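PDB 3ZED: Rna-directed RNA polymerase from Infectious pancreatic necrosis virus, which catalyses template-directed RNA synthesis from ribonucleoside triphosphates and probably also becomes covalently attached to the viral genomic RNA. Local coordinates for residues Leu205-Pro210 and Asn341-Asn346; Asp216-Pro221 and Arg435-Trp440; Ser333-Pro338 and Asn473-Leu478; Gln413-Met418 and Val447-Val452. All blocks are in the same frame, centred on the assembly; numbering follows the deposited sequence.

Interaction 1 of 4, residues Leu205-Pro210 and Asn341-Asn346; sequences LPINTP and NESKLN
Two loops of the palm region lie side by side and run in nearly opposite directions, with Pro206-Pro210 facing Glu342-Leu345. Neither is a regular strand. Side chains and water take the place of a ladder of backbone bonds. Asn208 is the main link. Asn208 N donates to Ser343 OG over 2.9 Å, at a nearly straight 169°. Ser343 OG in turn is bonded to Val339 O, so the hydroxyl joins the loop to the last turn of helix 326-340. The side chain of Asn208 makes the second bond. CG stands beside the backbone N (chi1 -77°), which brings Asn208 ND2 down onto Glu342 O at 2.9 Å. The carbonyl oxygen lies close to the plane of the amide and is met almost end-on. Water 1 makes a third link, donating to Pro206 O at 2.8 Å and to Ser343 O at 3.0 Å. Apolar contact fills in at one end. The flank of Leu345 lies across the proline ring, with Leu345 CB 3.9 Å from Pro206 CG. Leu345 CD1 rests 3.7 Å from Pro206 O. At the other end the aliphatic part of Glu342 passes Thr209 O, with Glu342 CB 3.7 Å away, and its carboxylate pairs with Lys211. Beyond the two loops, Pro206 packs on Pro699, and a bound potassium ion lies about 8 Å from its side chain. Ile207 turns to Tyr421 and Arg425 of helix 412-426 and to Val339 and Met340 of helix 326-340, while Leu205 packs on helix 476-493.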
loop_
_atom_site.group_PDB
_atom_site.type_symbol
_atom_site.label_atom_id
_atom_site.label_comp_id
_atom_site.label_asym_id
_atom_site.label_seq_id
_atom_site.Cartn_x
_atom_site.Cartn_y
_atom_site.Cartn_z
ATOM N N LEU B 205 5.867 0.150 14.445
ATOM C CA LEU B 205 5.981 1.135 13.362
ATOM C C LEU B 205 6.673 2.401 13.886
ATOM O O LEU B 205 6.023 3.440 14.029
ATOM C CB LEU B 205 4.628 1.457 12.694
ATOM C CG LEU B 205 4.704 2.221 11.364
ATOM C CD1 LEU B 205 4.961 1.297 10.190
ATOM C CD2 LEU B 205 3.449 2.971 11.125
ATOM N N PRO B 206 7.997 2.345 14.198
ATOM C CA PRO B 206 8.683 3.560 14.685
ATOM C C PRO B 206 8.698 4.649 13.616
ATOM O O PRO B 206 8.944 4.365 12.429
ATOM C CB PRO B 206 10.098 3.067 14.991
ATOM C CG PRO B 206 10.281 1.834 14.159
ATOM C CD PRO B 206 8.925 1.196 14.130
ATOM N N ILE B 207 8.349 5.875 14.017
ATOM C CA ILE B 207 8.316 7.001 13.088
ATOM C C ILE B 207 9.132 8.171 13.620
ATOM O O ILE B 207 9.309 8.321 14.831
ATOM C CB ILE B 207 6.865 7.463 12.734
ATOM C CG1 ILE B 207 6.065 7.942 13.991
ATOM C CG2 ILE B 207 6.123 6.411 11.896
ATOM C CD1 ILE B 207 4.763 8.735 13.749
ATOM N N ASN B 208 9.594 9.019 12.702
ATOM C CA ASN B 208 10.238 10.281 13.037
ATOM C C ASN B 208 9.256 11.387 12.735
ATOM O O ASN B 208 8.210 11.131 12.127
ATOM C CB ASN B 208 11.531 10.472 12.242
ATOM C CG ASN B 208 12.664 9.662 12.763
ATOM O OD1 ASN B 208 13.049 9.784 13.931
ATOM N ND2 ASN B 208 13.233 8.838 11.899
ATOM N N THR B 209 9.587 12.624 13.126
ATOM C CA THR B 209 8.710 13.741 12.799
ATOM C C THR B 209 8.983 14.132 11.353
ATOM O O THR B 209 10.111 13.877 10.893
ATOM C CB THR B 209 8.977 14.948 13.737
ATOM O OG1 THR B 209 10.260 15.496 13.425
ATOM C CG2 THR B 209 8.831 14.620 15.233
ATOM N N PRO B 210 8.059 14.824 10.631
ATOM C CA PRO B 210 8.444 15.365 9.311
ATOM C C PRO B 210 9.619 16.339 9.463
ATOM O O PRO B 210 9.836 16.860 10.564
ATOM C CB PRO B 210 7.188 16.118 8.854
ATOM C CG PRO B 210 6.068 15.546 9.680
ATOM C CD PRO B 210 6.681 15.219 10.994
ATOM N N ASN B 341 8.263 9.591 4.874
ATOM C CA ASN B 341 9.497 9.928 4.130
ATOM C C ASN B 341 10.711 9.895 5.048
ATOM O O ASN B 341 11.823 9.601 4.612
ATOM C CB ASN B 341 9.405 11.339 3.542
ATOM C CG ASN B 341 8.605 11.540 2.278
ATOM O OD1 ASN B 341 8.140 10.595 1.635
ATOM N ND2 ASN B 341 8.439 12.818 1.894
ATOM N N GLU B 342 10.489 10.245 6.332
ATOM C CA GLU B 342 11.514 10.345 7.363
ATOM C C GLU B 342 11.572 9.107 8.238
ATOM O O GLU B 342 12.328 9.089 9.207
ATOM C CB GLU B 342 11.211 11.578 8.235
ATOM C CG GLU B 342 11.360 12.899 7.503
ATOM C CD GLU B 342 12.762 13.109 6.971
ATOM O OE1 GLU B 342 13.694 13.205 7.803
ATOM O OE2 GLU B 342 12.942 13.101 5.730
ATOM N N SER B 343 10.775 8.074 7.919
ATOM C CA SER B 343 10.631 6.911 8.800
ATOM C C SER B 343 10.874 5.564 8.107
ATOM O O SER B 343 10.131 4.604 8.341
ATOM C CB SER B 343 9.245 6.930 9.451
ATOM O OG SER B 343 8.994 8.201 10.027
ATOM N N LYS B 344 11.963 5.469 7.331
ATOM C CA LYS B 344 12.338 4.205 6.683
ATOM C C LYS B 344 13.076 3.354 7.737
ATOM O O LYS B 344 14.278 3.097 7.618
ATOM C CB LYS B 344 13.197 4.437 5.407
ATOM C CG LYS B 344 12.706 5.523 4.446
ATOM C CD LYS B 344 11.428 5.174 3.697
ATOM C CE LYS B 344 10.976 6.356 2.870
ATOM N NZ LYS B 344 9.767 6.042 2.065
ATOM N N LEU B 345 12.347 2.969 8.808
ATOM C CA LEU B 345 12.931 2.222 9.913
ATOM C C LEU B 345 12.406 0.790 9.925
ATOM O O LEU B 345 11.193 0.568 9.918
ATOM C CB LEU B 345 12.681 2.943 11.251
ATOM C CG LEU B 345 12.959 4.476 11.286
ATOM C CD1 LEU B 345 12.528 5.096 12.636
ATOM C CD2 LEU B 345 14.437 4.802 11.025
ATOM N N ASN B 346 13.320 -0.183 9.895
ATOM C CA ASN B 346 12.940 -1.591 9.863
ATOM C C ASN B 346 13.963 -2.422 10.625
ATOM O O ASN B 346 14.967 -1.889 11.082
ATOM C CB ASN B 346 12.745 -2.100 8.413
ATOM C CG ASN B 346 13.966 -1.975 7.557
ATOM O OD1 ASN B 346 14.976 -2.637 7.778
ATOM N ND2 ASN B 346 13.909 -1.102 6.581
HETATM O O HOH W 1 7.827 3.610 9.930
HETATM O O HOH W 2 12.958 13.577 11.201
#

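Interaction 2 of 4, residues Asp216-Pro221 and Arg435-Trp440; sequences DLRWAP and RYNPTW
Leu217 and Tyr436 form a single backbone bridge, and salt bridges and an indole ring extend the contact from it. Leu217 N donates to Arg435 O at 3.0 Å, and Asn437 N donates to Leu217 O at 3.2 Å. Leu217 is also the centre of an inverse gamma turn. Asp216 divides its carboxylate between two arginines. Arg435 NE reaches Asp216 OD1 at 2.9 Å, with the oxygen near the guanidinium plane. The two flat groups are steeply turned, 61° apart. A bend at chi3 (68°) of Arg435 folds its NE back to the aspartate. Arg218 has an extended chain, and Arg218 NE meets the anti lone pair of Asp216 OD2 at 2.9 Å. Its NH1 is held by Ser751 O. Trp440 takes the other flank. Leu217 CB and CD2 cover one face of the indole, with Leu217 CD2 4.3 Å from the centroid of the six-membered ring of Trp440, a CH-pi contact. Trp440 NE1 points from the ring edge to Trp219 O at 3.1 Å, although it stands above the carbonyl plane. Asn437 is the N-cap of helix 438-452. With CG between backbone N and carbonyl carbon (chi1 64°), Asn437 OD1 accepts from Trp440 N at 3.1 Å. A chain of another protein also binds here: one of its basic side chains pairs with Asp216 OD1, and an apolar one packs on Trp440. Asp216 thus collects three positive partners, which would be expected to keep it ionised, and the same charged network serves both the fold and the protein-protein contact.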
loop_
_atom_site.group_PDB
_atom_site.type_symbol
_atom_site.label_atom_id
_atom_site.label_comp_id
_atom_site.label_asym_id
_atom_site.label_seq_id
_atom_site.Cartn_x
_atom_site.Cartn_y
_atom_site.Cartn_z
ATOM N N ASP B 216 3.510 22.635 8.425
ATOM C CA ASP B 216 2.572 22.037 9.351
ATOM C C ASP B 216 1.239 21.826 8.653
ATOM O O ASP B 216 0.982 22.438 7.609
ATOM C CB ASP B 216 2.377 22.972 10.555
ATOM C CG ASP B 216 3.561 23.179 11.474
ATOM O OD1 ASP B 216 4.510 22.373 11.414
ATOM O OD2 ASP B 216 3.512 24.114 12.293
ATOM N N LEU B 217 0.372 20.997 9.237
ATOM C CA LEU B 217 -0.968 20.769 8.714
ATOM C C LEU B 217 -1.859 21.956 9.091
ATOM O O LEU B 217 -2.578 21.900 10.084
ATOM C CB LEU B 217 -1.525 19.437 9.268
ATOM C CG LEU B 217 -0.785 18.175 8.851
ATOM C CD1 LEU B 217 -1.297 16.958 9.637
ATOM C CD2 LEU B 217 -0.828 17.996 7.339
ATOM N N ARG B 218 -1.759 23.068 8.345
ATOM C CA ARG B 218 -2.521 24.270 8.674
ATOM C C ARG B 218 -3.134 24.951 7.467
ATOM O O ARG B 218 -3.898 25.908 7.644
ATOM C CB ARG B 218 -1.624 25.318 9.382
ATOM C CG ARG B 218 -0.932 24.870 10.653
ATOM C CD ARG B 218 0.152 25.863 11.047
ATOM N NE ARG B 218 0.890 25.415 12.228
ATOM C CZ ARG B 218 0.473 25.571 13.480
ATOM N NH1 ARG B 218 -0.677 26.176 13.731
ATOM N NH2 ARG B 218 1.199 25.113 14.489
ATOM N N TRP B 219 -2.767 24.537 6.255
ATOM C CA TRP B 219 -3.185 25.263 5.067
ATOM C C TRP B 219 -3.912 24.445 4.023
ATOM O O TRP B 219 -3.911 23.207 4.057
ATOM C CB TRP B 219 -1.935 25.878 4.413
ATOM C CG TRP B 219 -1.271 26.912 5.281
ATOM C CD1 TRP B 219 -1.665 28.207 5.465
ATOM C CD2 TRP B 219 -0.164 26.697 6.163
ATOM N NE1 TRP B 219 -0.832 28.833 6.366
ATOM C CE2 TRP B 219 0.088 27.923 6.825
ATOM C CE3 TRP B 219 0.642 25.582 6.462
ATOM C CZ2 TRP B 219 1.141 28.080 7.733
ATOM C CZ3 TRP B 219 1.672 25.734 7.376
ATOM C CH2 TRP B 219 1.913 26.967 7.999
ATOM N N ALA B 220 -4.519 25.174 3.065
ATOM C CA ALA B 220 -5.157 24.604 1.883
ATOM C C ALA B 220 -4.045 24.006 0.992
ATOM O O ALA B 220 -2.963 24.599 0.926
ATOM C CB ALA B 220 -5.929 25.688 1.137
ATOM N N PRO B 221 -4.258 22.857 0.325
ATOM C CA PRO B 221 -3.172 22.251 -0.471
ATOM C C PRO B 221 -2.458 23.167 -1.472
ATOM O O PRO B 221 -1.232 23.072 -1.552
ATOM C CB PRO B 221 -3.874 21.111 -1.209
ATOM C CG PRO B 221 -4.960 20.723 -0.291
ATOM C CD PRO B 221 -5.454 21.997 0.326
ATOM N N ARG B 435 1.880 20.362 15.354
ATOM C CA ARG B 435 2.264 20.817 14.012
ATOM C C ARG B 435 1.018 20.720 13.115
ATOM O O ARG B 435 1.065 20.206 11.997
ATOM C CB ARG B 435 3.456 20.000 13.467
ATOM C CG ARG B 435 4.783 20.353 14.115
ATOM C CD ARG B 435 5.964 19.641 13.495
ATOM N NE ARG B 435 6.228 20.099 12.124
ATOM C CZ ARG B 435 7.229 19.663 11.365
ATOM N NH1 ARG B 435 8.103 18.787 11.845
ATOM N NH2 ARG B 435 7.360 20.095 10.117
ATOM N N TYR B 436 -0.114 21.205 13.661
ATOM C CA TYR B 436 -1.427 21.231 13.035
ATOM C C TYR B 436 -2.339 22.202 13.779
ATOM O O TYR B 436 -2.078 22.546 14.933
ATOM C CB TYR B 436 -2.057 19.816 12.979
ATOM C CG TYR B 436 -2.160 19.108 14.317
ATOM C CD1 TYR B 436 -3.213 19.376 15.193
ATOM C CD2 TYR B 436 -1.208 18.172 14.707
ATOM C CE1 TYR B 436 -3.315 18.727 16.422
ATOM C CE2 TYR B 436 -1.293 17.524 15.939
ATOM C CZ TYR B 436 -2.348 17.809 16.796
ATOM O OH TYR B 436 -2.433 17.174 18.010
ATOM N N ASN B 437 -3.412 22.635 13.110
ATOM C CA ASN B 437 -4.411 23.522 13.671
ATOM C C ASN B 437 -5.737 22.742 13.885
ATOM O O ASN B 437 -5.807 21.555 13.499
ATOM C CB ASN B 437 -4.590 24.764 12.768
ATOM C CG ASN B 437 -5.114 24.578 11.357
ATOM O OD1 ASN B 437 -5.729 23.574 10.982
ATOM N ND2 ASN B 437 -4.980 25.624 10.569
ATOM N N PRO B 438 -6.797 23.361 14.480
ATOM C CA PRO B 438 -8.053 22.612 14.687
ATOM C C PRO B 438 -8.699 22.080 13.399
ATOM O O PRO B 438 -9.255 20.975 13.421
ATOM C CB PRO B 438 -8.957 23.637 15.383
ATOM C CG PRO B 438 -8.007 24.545 16.086
ATOM C CD PRO B 438 -6.895 24.716 15.078
ATOM N N THR B 439 -8.619 22.827 12.281
ATOM C CA THR B 439 -9.202 22.382 11.001
ATOM C C THR B 439 -8.591 21.051 10.543
ATOM O O THR B 439 -9.337 20.142 10.163
ATOM C CB THR B 439 -9.024 23.466 9.933
ATOM O OG1 THR B 439 -9.773 24.602 10.343
ATOM C CG2 THR B 439 -9.471 23.021 8.530
ATOM N N TRP B 440 -7.255 20.934 10.607
ATOM C CA TRP B 440 -6.587 19.710 10.172
ATOM C C TRP B 440 -6.774 18.563 11.180
ATOM O O TRP B 440 -6.843 17.410 10.754
ATOM C CB TRP B 440 -5.120 19.958 9.849
ATOM C CG TRP B 440 -4.949 20.388 8.424
ATOM C CD1 TRP B 440 -4.949 21.668 7.943
ATOM C CD2 TRP B 440 -4.869 19.527 7.280
ATOM N NE1 TRP B 440 -4.791 21.658 6.575
ATOM C CE2 TRP B 440 -4.738 20.355 6.142
ATOM C CE3 TRP B 440 -4.868 18.132 7.109
ATOM C CZ2 TRP B 440 -4.648 19.833 4.846
ATOM C CZ3 TRP B 440 -4.729 17.616 5.831
ATOM C CH2 TRP B 440 -4.627 18.461 4.715
#

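Interaction 3 of 4, residues Ser333-Pro338 and Asn473-Leu478; sequences SMVSTP and NAFTFL
Ser336 of helix 326-340 meets Phe475 and Leu478 at the tight end of this contact. Ser336 CB lies 3.6 Å from Phe475 CE1 and 3.9 Å from Leu478 CD1. The ring is neither flat against the serine nor edge-on to it. Leu478 CD1 also covers one face of the Phe475 ring, towards its rim, so the three side chains form one compact group. A turn earlier on the helix, Ser333 OG touches the methyl of Ala474, with OG 3.6 Å from Ala474 CB. That hydroxyl is bonded to His329 O within its own helix. Elsewhere the fit is looser. Val335 CG1 comes to the edge of the phenylalanine ring, but stays 4.4 Å from Phe475 CZ. A water joins the serine hydroxyl to the backbone of the other segment. Ser336 OG, between the backbone N and the carbonyl carbon (chi1 54°), is 2.7 Å from water 3, and this water donates to Ala474 O at 2.8 Å. The turn Asn473-Thr476 is type I, and Asn473 OD1 accepts from Phe475 N in an Asx turn. The glycine-rich stretch and following helix are consistent with polymerase motif B, which begins here against helix 326-340. Helix 412-426 closes over the aromatic side, where Met415, Met419 and Leu422 pack on Phe475. Trp440 of helix 438-452 touches Val335, and Val452 of the same helix touches Asn473.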
loop_
_atom_site.group_PDB
_atom_site.type_symbol
_atom_site.label_atom_id
_atom_site.label_comp_id
_atom_site.label_asym_id
_atom_site.label_seq_id
_atom_site.Cartn_x
_atom_site.Cartn_y
_atom_site.Cartn_z
ATOM N N SER B 333 -2.582 12.153 1.943
ATOM C CA SER B 333 -1.143 12.032 1.680
ATOM C C SER B 333 -0.367 13.151 2.330
ATOM O O SER B 333 0.784 12.923 2.693
ATOM C CB SER B 333 -0.858 11.979 0.182
ATOM O OG SER B 333 -1.466 10.819 -0.354
ATOM N N MET B 334 -0.995 14.331 2.526
ATOM C CA MET B 334 -0.374 15.460 3.227
ATOM C C MET B 334 -0.123 15.113 4.726
ATOM O O MET B 334 0.776 15.673 5.334
ATOM C CB MET B 334 -1.245 16.716 3.103
ATOM C CG MET B 334 -1.059 17.438 1.800
ATOM S SD MET B 334 -2.278 18.753 1.524
ATOM C CE MET B 334 -1.756 19.961 2.731
ATOM N N VAL B 335 -0.889 14.174 5.296
ATOM C CA VAL B 335 -0.736 13.760 6.704
ATOM C C VAL B 335 0.329 12.634 6.811
ATOM O O VAL B 335 1.204 12.688 7.670
ATOM C CB VAL B 335 -2.106 13.322 7.333
ATOM C CG1 VAL B 335 -1.951 12.894 8.798
ATOM C CG2 VAL B 335 -3.163 14.425 7.191
ATOM N N SER B 336 0.240 11.620 5.949
ATOM C CA SER B 336 1.113 10.445 6.030
ATOM C C SER B 336 2.508 10.593 5.417
ATOM O O SER B 336 3.477 10.243 6.086
ATOM C CB SER B 336 0.434 9.230 5.410
ATOM O OG SER B 336 0.009 9.499 4.085
ATOM N N THR B 337 2.618 11.065 4.160
ATOM C CA THR B 337 3.881 11.067 3.422
ATOM C C THR B 337 4.985 11.934 4.069
ATOM O O THR B 337 6.096 11.411 4.113
ATOM C CB THR B 337 3.695 11.338 1.922
ATOM O OG1 THR B 337 3.180 12.636 1.717
ATOM C CG2 THR B 337 2.760 10.323 1.250
ATOM N N PRO B 338 4.766 13.151 4.656
ATOM C CA PRO B 338 5.904 13.867 5.284
ATOM C C PRO B 338 6.479 13.106 6.490
ATOM O O PRO B 338 7.670 13.228 6.767
ATOM C CB PRO B 338 5.294 15.222 5.700
ATOM C CG PRO B 338 4.087 15.376 4.846
ATOM C CD PRO B 338 3.539 13.974 4.729
ATOM N N ASN B 473 -6.116 3.086 -1.186
ATOM C CA ASN B 473 -6.146 4.419 -0.581
ATOM C C ASN B 473 -4.773 4.692 0.075
ATOM O O ASN B 473 -4.030 3.751 0.360
ATOM C CB ASN B 473 -7.330 4.588 0.411
ATOM C CG ASN B 473 -7.057 4.209 1.856
ATOM O OD1 ASN B 473 -6.506 4.982 2.638
ATOM N ND2 ASN B 473 -7.473 3.033 2.255
ATOM N N ALA B 474 -4.430 5.977 0.290
ATOM C CA ALA B 474 -3.150 6.442 0.844
ATOM C C ALA B 474 -2.781 5.765 2.187
ATOM O O ALA B 474 -1.602 5.591 2.471
ATOM C CB ALA B 474 -3.190 7.949 1.016
ATOM N N PHE B 475 -3.771 5.356 2.981
ATOM C CA PHE B 475 -3.521 4.728 4.288
ATOM C C PHE B 475 -3.605 3.191 4.258
ATOM O O PHE B 475 -3.579 2.582 5.327
ATOM C CB PHE B 475 -4.496 5.306 5.341
ATOM C CG PHE B 475 -4.001 6.593 5.994
ATOM C CD1 PHE B 475 -3.659 7.704 5.224
ATOM C CD2 PHE B 475 -3.870 6.685 7.372
ATOM C CE1 PHE B 475 -3.172 8.875 5.822
ATOM C CE2 PHE B 475 -3.397 7.856 7.969
ATOM C CZ PHE B 475 -3.048 8.941 7.191
ATOM N N THR B 476 -3.644 2.557 3.061
ATOM C CA THR B 476 -3.783 1.093 2.961
ATOM C C THR B 476 -2.705 0.358 3.819
ATOM O O THR B 476 -3.067 -0.428 4.710
ATOM C CB THR B 476 -3.794 0.605 1.488
ATOM O OG1 THR B 476 -4.902 1.204 0.798
ATOM C CG2 THR B 476 -3.923 -0.926 1.389
ATOM N N PHE B 477 -1.415 0.627 3.554
ATOM C CA PHE B 477 -0.288 0.009 4.283
ATOM C C PHE B 477 -0.396 0.259 5.795
ATOM O O PHE B 477 -0.262 -0.687 6.583
ATOM C CB PHE B 477 1.082 0.545 3.768
ATOM C CG PHE B 477 2.260 0.082 4.614
ATOM C CD1 PHE B 477 2.624 0.770 5.773
ATOM C CD2 PHE B 477 2.993 -1.047 4.259
ATOM C CE1 PHE B 477 3.652 0.295 6.597
ATOM C CE2 PHE B 477 4.031 -1.518 5.079
ATOM C CZ PHE B 477 4.343 -0.851 6.243
ATOM N N LEU B 478 -0.577 1.550 6.185
ATOM C CA LEU B 478 -0.613 1.980 7.588
ATOM C C LEU B 478 -1.732 1.311 8.380
ATOM O O LEU B 478 -1.482 0.797 9.467
ATOM C CB LEU B 478 -0.727 3.525 7.700
ATOM C CG LEU B 478 0.483 4.326 7.218
ATOM C CD1 LEU B 478 0.181 5.804 7.156
ATOM C CD2 LEU B 478 1.695 4.066 8.085
HETATM O O HOH W 3 0.334 7.585 2.164
#

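Interaction 4 of 4, residues Gln413-Met418 and Val447-Val452; sequences QHMQAM and VAPSMV
Ala448 makes the first, light touch on helix 412-426: its carbonyl oxygen is 4.3 Å from Met415 CE. Pro449 comes next and carries much of the contact. Its ring points at the partner helix and fits against the backbone there, with Pro449 CG 3.9 Å from Gln416 CA. Pro449 CB lies 4.1 Å from Met415 CB, and the methionine chain runs across the ring at about a right angle. Met415 SD then passes Pro449 CA at 3.9 Å. Gln416 touches with its CA and CB; its NE2 is bonded to Met445 O, earlier in the same helix as Pro449. Two helices of the polymerase palm, both in the catalytic region, thus pack through a proline and a methionine. Their short segments approach to 8.6 Å between axes and cross at 137° between their N-to-C directions, nearer antiparallel than parallel. A proline cannot donate a backbone N-H, and the helix is kinked at this point. Further on, Val452 receives the end of the methionine. Met415 is fully extended, with CG opposite the backbone N (chi1 -179°), which carries its sulfur over to the valine. Met415 SD is 3.5 Å from Val452 CG2, and the terminal CE follows at 3.8 Å from the same methyl. Leu332 of helix 326-340 lies against Met415, Ala448 and Val452, while Leu782 of helix 781-789 borders Pro449 and Gln416.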
loop_
_atom_site.group_PDB
_atom_site.type_symbol
_atom_site.label_atom_id
_atom_site.label_comp_id
_atom_site.label_asym_id
_atom_site.label_seq_id
_atom_site.Cartn_x
_atom_site.Cartn_y
_atom_site.Cartn_z
ATOM N N GLN B 413 -12.397 3.241 12.889
ATOM C CA GLN B 413 -11.713 3.397 14.176
ATOM C C GLN B 413 -10.258 2.928 14.130
ATOM O O GLN B 413 -9.438 3.489 14.852
ATOM C CB GLN B 413 -12.479 2.689 15.307
ATOM C CG GLN B 413 -13.775 3.451 15.733
ATOM C CD GLN B 413 -14.923 3.308 14.734
ATOM O OE1 GLN B 413 -14.992 2.345 13.949
ATOM N NE2 GLN B 413 -15.823 4.279 14.702
ATOM N N HIS B 414 -9.924 1.940 13.282
ATOM C CA HIS B 414 -8.527 1.518 13.090
ATOM C C HIS B 414 -7.738 2.659 12.445
ATOM O O HIS B 414 -6.644 2.988 12.905
ATOM C CB HIS B 414 -8.431 0.266 12.215
ATOM C CG HIS B 414 -8.787 -1.003 12.911
ATOM N ND1 HIS B 414 -10.003 -1.623 12.684
ATOM C CD2 HIS B 414 -8.063 -1.749 13.781
ATOM C CE1 HIS B 414 -9.988 -2.724 13.428
ATOM N NE2 HIS B 414 -8.840 -2.845 14.104
ATOM N N MET B 415 -8.317 3.290 11.397
ATOM C CA MET B 415 -7.656 4.407 10.719
ATOM C C MET B 415 -7.562 5.621 11.643
ATOM O O MET B 415 -6.563 6.335 11.606
ATOM C CB MET B 415 -8.380 4.772 9.417
ATOM C CG MET B 415 -7.713 5.905 8.682
ATOM S SD MET B 415 -8.256 6.001 6.990
ATOM C CE MET B 415 -7.545 7.561 6.558
ATOM N N GLN B 416 -8.599 5.843 12.475
ATOM C CA GLN B 416 -8.617 6.935 13.435
ATOM C C GLN B 416 -7.457 6.784 14.442
ATOM O O GLN B 416 -6.816 7.779 14.771
ATOM C CB GLN B 416 -9.964 6.978 14.151
ATOM C CG GLN B 416 -10.157 8.241 14.980
ATOM C CD GLN B 416 -11.533 8.280 15.550
ATOM O OE1 GLN B 416 -11.954 7.367 16.265
ATOM N NE2 GLN B 416 -12.261 9.332 15.237
ATOM N N ALA B 417 -7.192 5.543 14.916
ATOM C CA ALA B 417 -6.081 5.235 15.836
ATOM C C ALA B 417 -4.723 5.485 15.140
ATOM O O ALA B 417 -3.793 5.991 15.775
ATOM C CB ALA B 417 -6.178 3.799 16.331
ATOM N N MET B 418 -4.628 5.184 13.832
ATOM C CA MET B 418 -3.405 5.462 13.052
ATOM C C MET B 418 -3.215 6.996 12.952
ATOM O O MET B 418 -2.093 7.482 13.115
ATOM C CB MET B 418 -3.464 4.808 11.664
ATOM C CG MET B 418 -2.258 5.153 10.755
ATOM S SD MET B 418 -0.620 4.871 11.501
ATOM C CE MET B 418 -0.679 3.071 11.811
ATOM N N VAL B 447 -13.207 13.243 10.300
ATOM C CA VAL B 447 -13.876 13.030 9.009
ATOM C C VAL B 447 -13.139 12.024 8.112
ATOM O O VAL B 447 -13.781 11.104 7.606
ATOM C CB VAL B 447 -14.100 14.387 8.272
ATOM C CG1 VAL B 447 -14.675 14.196 6.866
ATOM C CG2 VAL B 447 -14.975 15.336 9.096
ATOM N N ALA B 448 -11.832 12.223 7.875
ATOM C CA ALA B 448 -11.031 11.407 6.954
ATOM C C ALA B 448 -11.229 9.885 7.113
ATOM O O ALA B 448 -11.441 9.256 6.086
ATOM C CB ALA B 448 -9.549 11.751 7.066
ATOM N N PRO B 449 -11.213 9.255 8.317
ATOM C CA PRO B 449 -11.395 7.797 8.373
ATOM C C PRO B 449 -12.683 7.293 7.706
ATOM O O PRO B 449 -12.635 6.216 7.102
ATOM C CB PRO B 449 -11.374 7.493 9.873
ATOM C CG PRO B 449 -10.531 8.586 10.462
ATOM C CD PRO B 449 -10.955 9.798 9.673
ATOM N N SER B 450 -13.797 8.078 7.733
ATOM C CA SER B 450 -15.071 7.647 7.122
ATOM C C SER B 450 -15.170 7.998 5.644
ATOM O O SER B 450 -16.136 7.613 4.980
ATOM C CB SER B 450 -16.271 8.202 7.881
ATOM O OG SER B 450 -16.502 7.397 9.021
ATOM N N MET B 451 -14.163 8.660 5.113
ATOM C CA MET B 451 -14.155 8.956 3.691
ATOM C C MET B 451 -13.592 7.776 2.895
ATOM O O MET B 451 -13.932 7.619 1.729
ATOM C CB MET B 451 -13.362 10.228 3.415
ATOM C CG MET B 451 -14.150 11.485 3.751
ATOM S SD MET B 451 -13.051 12.886 3.588
ATOM C CE MET B 451 -13.335 13.316 1.896
ATOM N N VAL B 452 -12.737 6.948 3.517
ATOM C CA VAL B 452 -12.082 5.845 2.795
ATOM C C VAL B 452 -12.303 4.475 3.494
ATOM O O VAL B 452 -11.918 3.452 2.930
ATOM C CB VAL B 452 -10.573 6.130 2.525
ATOM C CG1 VAL B 452 -10.395 7.372 1.655
ATOM C CG2 VAL B 452 -9.766 6.252 3.810
#

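Overall arrangement
All four contacts lie in the palm region and share a few helices. Interaction 3 is nearest the middle of the chain, about 9 Å from its centre. Interactions 1, 2 and 4 lie about 13, 16 and 11 Å from interaction 3, centre to centre, and each touches it. Helix 326-340 supplies a segment of interaction 3 and leads into one of interaction 1. Helix 438-452 starts in interaction 2 and reaches interaction 4. Along the chain, interactions 1, 2 and 3 interleave, while both segments of interaction 4 fall between those of interaction 3. Distant parts of the sequence are thus woven into one polymerase core.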